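Local coordinates for DNA mismatch repair protein MutL (Aquifex aeolicus, PDB 6LZI) that acts in DNA mismatch repair, binding ADP in its Bergerat-fold ATPase domain and probably hydrolysing ATP, at residues K44-V49 and E138-F143; E209-E214 and R296-K301; T33-E38 and V177-F182. All blocks are in the same frame, centred on the assembly; numbering follows the deposited sequence.

Contact 1 of 3, residues K44-V49 and E138-F143; sequences KRLIRV and EVRDLF
Leu46 and Arg140 face each other as a non-hydrogen-bonded pair of two antiparallel strands inside the large sheet of the Bergerat ATPase fold, with strand 46-51 next to strand 134-140. The next pair, Ile47 with Val139, is hydrogen-bonded in both directions: Ile47 N to Val139 O at 2.8 Å, and Val139 N to Ile47 O at 2.7 Å and nearly straight (173°). The Arg140 side chain starts with CB and CG beside the carbonyl oxygen Arg45 O, and CG also meets Leu46 CD1 at 3.7 Å. From there the chain runs extended to NE, and Leu46 CD1 sits over one face of the guanidinium, toward its rim. At the end, NH1 lies near Leu46 CB and NH2 reaches Leu46 CD2 at 3.8 Å. NH1 also lies over a face of the Arg45 guanidinium, two like charges close together; Asp141 probably eases this, its OD1 making a long salt bridge to Arg45 NH1 well out of the guanidinium plane. Arg45 and Leu46 form a classic beta bulge opposite Val40. On the same face as Leu46, Arg48 and Glu138 run side by side through their aliphatic parts; Glu36, Glu38 and Glu136 hold the Arg48 guanidinium, and Glu138 OE2 pairs with Arg104. Ile47 and Val139 are on the other face, Ile47 against helix 16-29, and there Ile47 CB and Val139 CB stand 4.2 Å apart.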
loop_
_atom_site.group_PDB
_atom_site.type_symbol
_atom_site.label_atom_id
_atom_site.label_comp_id
_atom_site.label_asym_id
_atom_site.label_seq_id
_atom_site.Cartn_x
_atom_site.Cartn_y
_atom_site.Cartn_z
ATOM N N LYS A 44 -6.014 -0.318 -15.804
ATOM C CA LYS A 44 -5.626 -1.625 -16.314
ATOM C C LYS A 44 -6.817 -2.500 -16.556
ATOM O O LYS A 44 -7.907 -2.045 -16.939
ATOM C CB LYS A 44 -4.702 -2.316 -15.334
ATOM C CG LYS A 44 -5.279 -2.288 -13.915
ATOM C CD LYS A 44 -4.208 -2.948 -12.955
ATOM C CE LYS A 44 -2.869 -3.379 -13.655
ATOM N NZ LYS A 44 -1.883 -2.123 -13.700
ATOM N N ARG A 45 -6.591 -3.803 -16.352
ATOM C CA ARG A 45 -7.674 -4.730 -16.553
ATOM C C ARG A 45 -8.369 -5.168 -15.268
ATOM O O ARG A 45 -9.601 -5.269 -15.253
ATOM C CB ARG A 45 -7.171 -5.949 -17.369
ATOM C CG ARG A 45 -8.168 -7.016 -17.491
ATOM C CD ARG A 45 -7.838 -7.986 -18.608
ATOM N NE ARG A 45 -8.948 -8.914 -18.774
ATOM C CZ ARG A 45 -10.080 -8.605 -19.406
ATOM N NH1 ARG A 45 -10.253 -7.400 -19.964
ATOM N NH2 ARG A 45 -11.044 -9.500 -19.469
ATOM N N LEU A 46 -7.623 -5.472 -14.211
ATOM C CA LEU A 46 -8.207 -5.781 -12.914
ATOM C C LEU A 46 -7.260 -5.328 -11.830
ATOM O O LEU A 46 -6.060 -5.637 -11.853
ATOM C CB LEU A 46 -8.464 -7.291 -12.773
ATOM C CG LEU A 46 -8.892 -7.666 -11.347
ATOM C CD1 LEU A 46 -10.289 -7.295 -10.957
ATOM C CD2 LEU A 46 -8.527 -9.177 -11.199
ATOM N N ILE A 47 -7.842 -4.696 -10.823
ATOM C CA ILE A 47 -7.246 -4.479 -9.527
ATOM C C ILE A 47 -8.176 -5.113 -8.519
ATOM O O ILE A 47 -9.378 -4.758 -8.479
ATOM C CB ILE A 47 -7.161 -2.944 -9.251
ATOM C CG1 ILE A 47 -6.204 -2.268 -10.257
ATOM C CG2 ILE A 47 -6.624 -2.643 -7.877
ATOM C CD1 ILE A 47 -6.635 -0.849 -10.566
ATOM N N ARG A 48 -7.638 -6.025 -7.690
ATOM C CA ARG A 48 -8.393 -6.707 -6.643
ATOM C C ARG A 48 -7.630 -6.566 -5.330
ATOM O O ARG A 48 -6.401 -6.760 -5.307
ATOM C CB ARG A 48 -8.582 -8.198 -6.968
ATOM C CG ARG A 48 -9.385 -8.829 -5.900
ATOM C CD ARG A 48 -9.728 -10.290 -6.216
ATOM N NE ARG A 48 -8.506 -11.061 -6.422
ATOM C CZ ARG A 48 -7.813 -11.630 -5.450
ATOM N NH1 ARG A 48 -8.201 -11.515 -4.165
ATOM N NH2 ARG A 48 -6.717 -12.303 -5.767
ATOM N N VAL A 49 -8.341 -6.155 -4.271
ATOM C CA VAL A 49 -7.751 -6.060 -2.935
ATOM C C VAL A 49 -8.666 -6.763 -1.970
ATOM O O VAL A 49 -9.834 -6.396 -1.826
ATOM C CB VAL A 49 -7.527 -4.592 -2.523
ATOM C CG1 VAL A 49 -6.921 -4.455 -1.091
ATOM C CG2 VAL A 49 -6.582 -3.914 -3.470
ATOM N N GLU A 138 -13.051 -5.357 -6.376
ATOM C CA GLU A 138 -12.542 -5.656 -7.719
ATOM C C GLU A 138 -12.855 -4.451 -8.571
ATOM O O GLU A 138 -14.015 -4.068 -8.683
ATOM C CB GLU A 138 -13.220 -6.900 -8.308
ATOM C CG GLU A 138 -12.872 -8.048 -7.412
ATOM C CD GLU A 138 -13.368 -9.368 -7.914
ATOM O OE1 GLU A 138 -13.863 -9.395 -9.051
ATOM O OE2 GLU A 138 -13.256 -10.350 -7.152
ATOM N N VAL A 139 -11.814 -3.864 -9.157
ATOM C CA VAL A 139 -11.935 -2.710 -10.051
ATOM C C VAL A 139 -11.471 -3.132 -11.450
ATOM O O VAL A 139 -10.303 -3.517 -11.636
ATOM C CB VAL A 139 -11.083 -1.555 -9.498
ATOM C CG1 VAL A 139 -11.153 -0.368 -10.397
ATOM C CG2 VAL A 139 -11.634 -1.280 -8.071
ATOM N N ARG A 140 -12.416 -3.208 -12.387
ATOM C CA ARG A 140 -12.114 -3.689 -13.727
ATOM C C ARG A 140 -12.229 -2.574 -14.738
ATOM O O ARG A 140 -13.101 -1.723 -14.600
ATOM C CB ARG A 140 -13.065 -4.822 -14.145
ATOM C CG ARG A 140 -12.727 -6.155 -13.427
ATOM C CD ARG A 140 -13.591 -7.311 -13.968
ATOM N NE ARG A 140 -13.010 -8.546 -13.435
ATOM C CZ ARG A 140 -11.951 -9.178 -13.965
ATOM N NH1 ARG A 140 -11.342 -8.720 -15.066
ATOM N NH2 ARG A 140 -11.481 -10.264 -13.382
ATOM N N ASP A 141 -11.418 -2.693 -15.796
ATOM C CA ASP A 141 -11.502 -1.856 -16.985
ATOM C C ASP A 141 -11.464 -0.375 -16.626
ATOM O O ASP A 141 -12.339 0.408 -17.021
ATOM C CB ASP A 141 -12.765 -2.176 -17.751
ATOM C CG ASP A 141 -12.702 -3.547 -18.385
ATOM O OD1 ASP A 141 -11.614 -4.179 -18.340
ATOM O OD2 ASP A 141 -13.729 -3.971 -18.948
ATOM N N LEU A 142 -10.410 -0.015 -15.892
ATOM C CA LEU A 142 -10.336 1.319 -15.312
ATOM C C LEU A 142 -10.351 2.294 -16.469
ATOM O O LEU A 142 -9.700 2.048 -17.501
ATOM C CB LEU A 142 -9.071 1.441 -14.465
ATOM C CG LEU A 142 -8.747 2.777 -13.769
ATOM C CD1 LEU A 142 -9.872 3.015 -12.748
ATOM C CD2 LEU A 142 -7.357 2.770 -13.126
ATOM N N PHE A 143 -11.134 3.387 -16.307
ATOM C CA PHE A 143 -11.362 4.451 -17.336
ATOM C C PHE A 143 -11.945 3.907 -18.654
ATOM O O PHE A 143 -11.731 4.486 -19.726
ATOM C CB PHE A 143 -10.062 5.223 -17.609
ATOM C CG PHE A 143 -9.417 5.782 -16.369
ATOM C CD1 PHE A 143 -10.160 6.662 -15.548
ATOM C CD2 PHE A 143 -8.098 5.474 -16.064
ATOM C CE1 PHE A 143 -9.558 7.202 -14.400
ATOM C CE2 PHE A 143 -7.491 6.021 -14.901
ATOM C CZ PHE A 143 -8.286 6.882 -14.084
#

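Contact 2 of 3, residues E209-E214 and R296-K301; sequences EELYAE and RELAGK
Leu298 and Leu211 meet through different first torsions. In Leu298, CG is anti to the backbone N (chi1 -177°), which carries the branched end from helix 292-298 over to strand 209-213. In Leu211, CG lies beside the backbone N instead (chi1 -57°), which sends CD1 to Leu298 and CD2 to Lys301. The two side chains cross at a slant. Leu298 CD2 does most of the touching: it approaches Leu211 CB to 3.5 Å, rests 3.4 Å from the backbone atom Tyr212 N, and reaches Ala213 CB at 4.0 Å. One methyl therefore covers the strand backbone between two inward-pointing side chains, Leu211 and Ala213. The second methyl, Leu298 CD1, packs on Leu211 CD1 at 3.8 Å.

Leu211 answers with both of its branches. CD1 also lies against Leu298 O, and CD2 sits 3.6 Å from Lys301 O, with Lys301 CB close by. Leu298 to Lys301 form a type I beta turn, in which Lys301 N is bonded to Leu298 O at 3.1 Å; this turn folds the chain back so that Lys301 comes beside Leu211. The Lys301 chain starts toward the strand, then bends at its second and third torsions and leads its amine away. Contact between the segments is thus essentially apolar.

Glu209 OE1 accepts a hydrogen bond from Lys303 N, just beyond the turn. Strand 209-213 is an outermost strand of the five-stranded sheet in this chain, paired antiparallel with strand 219-225. Phe255, following helix 245-254, touches both Leu211 and Leu298, while Arg296 touches Phe250 and Val254 of helix 245-254, so helix 292-298 lies between that helix and the edge strand.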
loop_
_atom_site.group_PDB
_atom_site.type_symbol
_atom_site.label_atom_id
_atom_site.label_comp_id
_atom_site.label_asym_id
_atom_site.label_seq_id
_atom_site.Cartn_x
_atom_site.Cartn_y
_atom_site.Cartn_z
ATOM N N GLU A 209 21.927 -2.689 9.339
ATOM C CA GLU A 209 22.317 -2.274 10.678
ATOM C C GLU A 209 21.312 -1.220 11.088
ATOM O O GLU A 209 20.971 -0.334 10.279
ATOM C CB GLU A 209 23.724 -1.681 10.736
ATOM C CG GLU A 209 24.113 -1.237 12.146
ATOM C CD GLU A 209 25.562 -0.740 12.245
ATOM O OE1 GLU A 209 26.019 -0.446 13.380
ATOM O OE2 GLU A 209 26.246 -0.663 11.197
ATOM N N GLU A 210 20.805 -1.359 12.309
ATOM C CA GLU A 210 19.831 -0.436 12.854
ATOM C C GLU A 210 20.561 0.650 13.638
ATOM O O GLU A 210 21.355 0.347 14.520
ATOM C CB GLU A 210 18.873 -1.206 13.764
ATOM C CG GLU A 210 17.866 -0.352 14.507
ATOM C CD GLU A 210 16.828 -1.183 15.225
ATOM O OE1 GLU A 210 16.954 -2.422 15.265
ATOM O OE2 GLU A 210 15.866 -0.582 15.733
ATOM N N LEU A 211 20.243 1.898 13.328
ATOM C CA LEU A 211 20.805 3.087 13.953
ATOM C C LEU A 211 19.679 3.876 14.616
ATOM O O LEU A 211 18.537 3.835 14.173
ATOM C CB LEU A 211 21.452 3.955 12.923
ATOM C CG LEU A 211 22.560 3.303 12.082
ATOM C CD1 LEU A 211 23.027 4.274 10.957
ATOM C CD2 LEU A 211 23.706 2.836 12.953
ATOM N N TYR A 212 20.009 4.616 15.674
ATOM C CA TYR A 212 18.974 5.298 16.437
ATOM C C TYR A 212 19.538 6.606 16.989
ATOM O O TYR A 212 20.714 6.668 17.368
ATOM C CB TYR A 212 18.488 4.389 17.571
ATOM C CG TYR A 212 17.452 4.959 18.518
ATOM C CD1 TYR A 212 16.088 4.857 18.238
ATOM C CD2 TYR A 212 17.831 5.547 19.717
ATOM C CE1 TYR A 212 15.141 5.356 19.113
ATOM C CE2 TYR A 212 16.888 6.042 20.593
ATOM C CZ TYR A 212 15.548 5.943 20.280
ATOM O OH TYR A 212 14.619 6.448 21.161
ATOM N N ALA A 213 18.693 7.642 17.040
ATOM C CA ALA A 213 19.085 8.910 17.651
ATOM C C ALA A 213 17.837 9.705 18.004
ATOM O O ALA A 213 16.900 9.770 17.212
ATOM C CB ALA A 213 19.981 9.730 16.718
ATOM N N GLU A 214 17.841 10.319 19.186
ATOM C CA GLU A 214 16.640 10.968 19.720
ATOM C C GLU A 214 16.850 12.430 20.154
ATOM O O GLU A 214 17.337 12.710 21.251
ATOM C CB GLU A 214 16.114 10.156 20.897
ATOM C CG GLU A 214 14.804 10.642 21.472
ATOM C CD GLU A 214 14.254 9.678 22.505
ATOM O OE1 GLU A 214 14.091 8.477 22.177
ATOM O OE2 GLU A 214 14.003 10.120 23.648
ATOM N N ARG A 296 22.689 13.605 10.356
ATOM C CA ARG A 296 24.126 13.406 10.182
ATOM C C ARG A 296 24.780 12.901 11.468
ATOM O O ARG A 296 25.756 12.157 11.406
ATOM C CB ARG A 296 24.786 14.687 9.649
ATOM C CG ARG A 296 25.504 15.595 10.638
ATOM C CD ARG A 296 26.051 16.880 9.925
ATOM N NE ARG A 296 27.000 16.570 8.845
ATOM C CZ ARG A 296 26.788 16.797 7.547
ATOM N NH1 ARG A 296 25.659 17.363 7.136
ATOM N NH2 ARG A 296 27.713 16.462 6.651
ATOM N N GLU A 297 24.235 13.247 12.635
ATOM C CA GLU A 297 24.667 12.618 13.880
ATOM C C GLU A 297 24.367 11.118 13.864
ATOM O O GLU A 297 25.219 10.291 14.222
ATOM C CB GLU A 297 23.981 13.321 15.061
ATOM C CG GLU A 297 23.942 12.551 16.392
ATOM C CD GLU A 297 23.623 13.462 17.567
ATOM O OE1 GLU A 297 23.805 13.035 18.724
ATOM O OE2 GLU A 297 23.215 14.619 17.335
ATOM N N LEU A 298 23.163 10.765 13.420
ATOM C CA LEU A 298 22.770 9.375 13.221
ATOM C C LEU A 298 23.731 8.632 12.289
ATOM O O LEU A 298 24.063 7.461 12.527
ATOM C CB LEU A 298 21.352 9.378 12.672
ATOM C CG LEU A 298 20.496 8.168 12.374
ATOM C CD1 LEU A 298 20.998 7.453 11.136
ATOM C CD2 LEU A 298 20.419 7.252 13.566
ATOM N N ALA A 299 24.182 9.289 11.213
ATOM C CA ALA A 299 25.030 8.626 10.226
ATOM C C ALA A 299 26.398 8.226 10.767
ATOM O O ALA A 299 27.144 7.534 10.062
ATOM C CB ALA A 299 25.213 9.513 8.985
ATOM N N GLY A 300 26.792 8.677 11.956
ATOM C CA GLY A 300 28.088 8.342 12.493
ATOM C C GLY A 300 28.017 7.176 13.440
ATOM O O GLY A 300 29.055 6.767 13.981
ATOM N N LYS A 301 26.829 6.588 13.604
ATOM C CA LYS A 301 26.571 5.660 14.689
ATOM C C LYS A 301 26.736 4.201 14.290
ATOM O O LYS A 301 26.490 3.331 15.126
ATOM C CB LYS A 301 25.164 5.877 15.253
ATOM C CG LYS A 301 24.933 6.981 16.295
ATOM C CD LYS A 301 26.093 7.909 16.448
ATOM C CE LYS A 301 27.011 7.421 17.605
ATOM N NZ LYS A 301 28.393 7.996 17.614
#

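Contact 3 of 3, residues T33-E38 and V177-F182; sequences TKVEVE and VEFTLF
A parallel strand pair in the ATPase sheet joins 34-38 to 178-182, their segment directions only 12° apart. Backbone bonds alternate along it, from Glu178 N to Thr33 O (2.8 Å) through Val35 and Thr180 to Phe182 N with Val37 O (2.8 Å). On one face Val35 CB lies 4.0 Å from Phe179 CD1, and Val37 CG1 meets Leu181 CD1 at 3.7 Å. This is the face that the Bergerat fold covers with helices: Val35 and Val37 touch helix 16-29, which carries ADP-pocket residues Asn26 and Ser27, and Leu181 touches helix 156-173. On the polar face, Glu36 CG is anti to its own N (chi1 -179°) and comes in plane at the Phe182 ring edge, 3.9 Å from CE2, the carboxylate and ring nearly perpendicular. Arg48 of the next strand holds both Glu36 and Glu38. Lys34 bends at chi2, laying its CD and CE against Glu178 OE2, CE at 3.1 Å; the amine stays beyond salt-bridge range, while Glu178 OE1 pairs with Lys192. Replacing Glu178 with an alanine would probably leave Lys192 without this charged mate and the Lys34 methylenes free to swing.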
loop_
_atom_site.group_PDB
_atom_site.type_symbol
_atom_site.label_atom_id
_atom_site.label_comp_id
_atom_site.label_asym_id
_atom_site.label_seq_id
_atom_site.Cartn_x
_atom_site.Cartn_y
_atom_site.Cartn_z
ATOM N N THR A 33 -5.172 -7.713 9.122
ATOM C CA THR A 33 -3.802 -8.223 9.327
ATOM C C THR A 33 -3.259 -8.982 8.106
ATOM O O THR A 33 -2.083 -9.382 8.093
ATOM C CB THR A 33 -3.752 -9.143 10.563
ATOM O OG1 THR A 33 -4.637 -10.230 10.353
ATOM C CG2 THR A 33 -4.165 -8.357 11.867
ATOM N N LYS A 34 -4.078 -9.178 7.071
ATOM C CA LYS A 34 -3.643 -9.799 5.834
ATOM C C LYS A 34 -4.301 -9.035 4.710
ATOM O O LYS A 34 -5.531 -8.879 4.730
ATOM C CB LYS A 34 -4.076 -11.275 5.819
ATOM C CG LYS A 34 -3.531 -11.927 7.071
ATOM C CD LYS A 34 -2.959 -13.307 6.823
ATOM C CE LYS A 34 -2.312 -13.838 8.135
ATOM N NZ LYS A 34 -3.377 -14.483 8.998
ATOM N N VAL A 35 -3.468 -8.448 3.842
ATOM C CA VAL A 35 -3.921 -7.702 2.683
ATOM C C VAL A 35 -3.383 -8.369 1.425
ATOM O O VAL A 35 -2.167 -8.542 1.273
ATOM C CB VAL A 35 -3.422 -6.259 2.777
ATOM C CG1 VAL A 35 -3.812 -5.503 1.474
ATOM C CG2 VAL A 35 -3.999 -5.547 4.045
ATOM N N GLU A 36 -4.274 -8.695 0.509
ATOM C CA GLU A 36 -3.863 -9.415 -0.687
ATOM C C GLU A 36 -4.227 -8.530 -1.856
ATOM O O GLU A 36 -5.388 -8.101 -1.950
ATOM C CB GLU A 36 -4.638 -10.716 -0.783
ATOM C CG GLU A 36 -4.264 -11.567 -1.984
ATOM C CD GLU A 36 -5.096 -12.847 -1.969
ATOM O OE1 GLU A 36 -4.858 -13.662 -1.044
ATOM O OE2 GLU A 36 -6.028 -12.977 -2.798
ATOM N N VAL A 37 -3.246 -8.261 -2.734
ATOM C CA VAL A 37 -3.481 -7.467 -3.923
ATOM C C VAL A 37 -3.204 -8.277 -5.172
ATOM O O VAL A 37 -2.176 -8.965 -5.275
ATOM C CB VAL A 37 -2.552 -6.246 -3.928
ATOM C CG1 VAL A 37 -2.849 -5.331 -5.140
ATOM C CG2 VAL A 37 -2.672 -5.438 -2.580
ATOM N N GLU A 38 -4.067 -8.119 -6.177
ATOM C CA GLU A 38 -3.840 -8.763 -7.471
ATOM C C GLU A 38 -4.052 -7.715 -8.539
ATOM O O GLU A 38 -5.012 -6.958 -8.487
ATOM C CB GLU A 38 -4.783 -9.962 -7.676
ATOM C CG GLU A 38 -4.700 -10.423 -9.093
ATOM C CD GLU A 38 -5.425 -11.719 -9.318
ATOM O OE1 GLU A 38 -6.330 -12.022 -8.483
ATOM O OE2 GLU A 38 -5.075 -12.415 -10.322
ATOM N N VAL A 177 1.478 -6.555 9.515
ATOM C CA VAL A 177 0.483 -6.898 8.499
ATOM C C VAL A 177 1.130 -7.768 7.439
ATOM O O VAL A 177 2.247 -7.505 7.009
ATOM C CB VAL A 177 -0.122 -5.638 7.858
ATOM C CG1 VAL A 177 -1.168 -5.989 6.737
ATOM C CG2 VAL A 177 -0.833 -4.876 8.995
ATOM N N GLU A 178 0.414 -8.792 7.012
ATOM C CA GLU A 178 0.897 -9.576 5.891
ATOM C C GLU A 178 0.450 -8.925 4.602
ATOM O O GLU A 178 -0.677 -8.449 4.497
ATOM C CB GLU A 178 0.380 -11.021 6.006
ATOM C CG GLU A 178 0.761 -11.911 4.816
ATOM C CD GLU A 178 0.322 -13.320 5.085
ATOM O OE1 GLU A 178 0.116 -14.073 4.127
ATOM O OE2 GLU A 178 0.201 -13.674 6.275
ATOM N N PHE A 179 1.343 -8.901 3.617
ATOM C CA PHE A 179 1.005 -8.390 2.304
ATOM C C PHE A 179 1.365 -9.417 1.254
ATOM O O PHE A 179 2.464 -9.969 1.260
ATOM C CB PHE A 179 1.779 -7.085 1.984
ATOM C CG PHE A 179 1.366 -5.947 2.816
ATOM C CD1 PHE A 179 0.342 -5.108 2.410
ATOM C CD2 PHE A 179 2.041 -5.671 4.028
ATOM C CE1 PHE A 179 -0.052 -4.053 3.182
ATOM C CE2 PHE A 179 1.614 -4.647 4.823
ATOM C CZ PHE A 179 0.586 -3.863 4.397
ATOM N N THR A 180 0.485 -9.588 0.294
ATOM C CA THR A 180 0.787 -10.378 -0.868
ATOM C C THR A 180 0.412 -9.555 -2.092
ATOM O O THR A 180 -0.604 -8.856 -2.079
ATOM C CB THR A 180 -0.007 -11.689 -0.854
ATOM O OG1 THR A 180 0.302 -12.384 0.375
ATOM C CG2 THR A 180 0.440 -12.548 -1.969
ATOM N N LEU A 181 1.226 -9.674 -3.162
ATOM C CA LEU A 181 0.886 -9.092 -4.467
ATOM C C LEU A 181 1.056 -10.164 -5.530
ATOM O O LEU A 181 2.128 -10.738 -5.633
ATOM C CB LEU A 181 1.819 -7.915 -4.807
ATOM C CG LEU A 181 1.684 -7.309 -6.217
ATOM C CD1 LEU A 181 0.315 -6.603 -6.466
ATOM C CD2 LEU A 181 2.837 -6.286 -6.398
ATOM N N PHE A 182 -0.007 -10.415 -6.315
ATOM C CA PHE A 182 0.029 -11.182 -7.541
ATOM C C PHE A 182 -0.066 -10.205 -8.712
ATOM O O PHE A 182 -0.971 -9.377 -8.742
ATOM C CB PHE A 182 -1.162 -12.148 -7.629
ATOM C CG PHE A 182 -1.228 -13.151 -6.521
ATOM C CD1 PHE A 182 -0.577 -14.349 -6.628
ATOM C CD2 PHE A 182 -1.930 -12.872 -5.337
ATOM C CE1 PHE A 182 -0.618 -15.268 -5.592
ATOM C CE2 PHE A 182 -1.981 -13.800 -4.302
ATOM C CZ PHE A 182 -1.312 -14.984 -4.423
HETATM O O HOH W 1 -2.510 -13.753 -0.383
#

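Overall arrangement
From the N terminus, helix 16-29 leads into 33-38, where contact 3 opens; the chain turns back into 44-49, opening contact 1. Contact 1 closes first, when 138-143 returns beside 44-49, and contact 3 closes only at 177-182, so the shorter loop lies within the longer one. Both belong to the eight-stranded ATPase sheet, whose strands 46-51 and 34-40 are neighbours, and the Arg48 side chain bridges the two contacts. Contact 2 comes later in series, closing 209-214 with 296-301 in the second, five-stranded sheet. Its centre lies about 42 Å from that of contact 1 and 32 Å from that of contact 3.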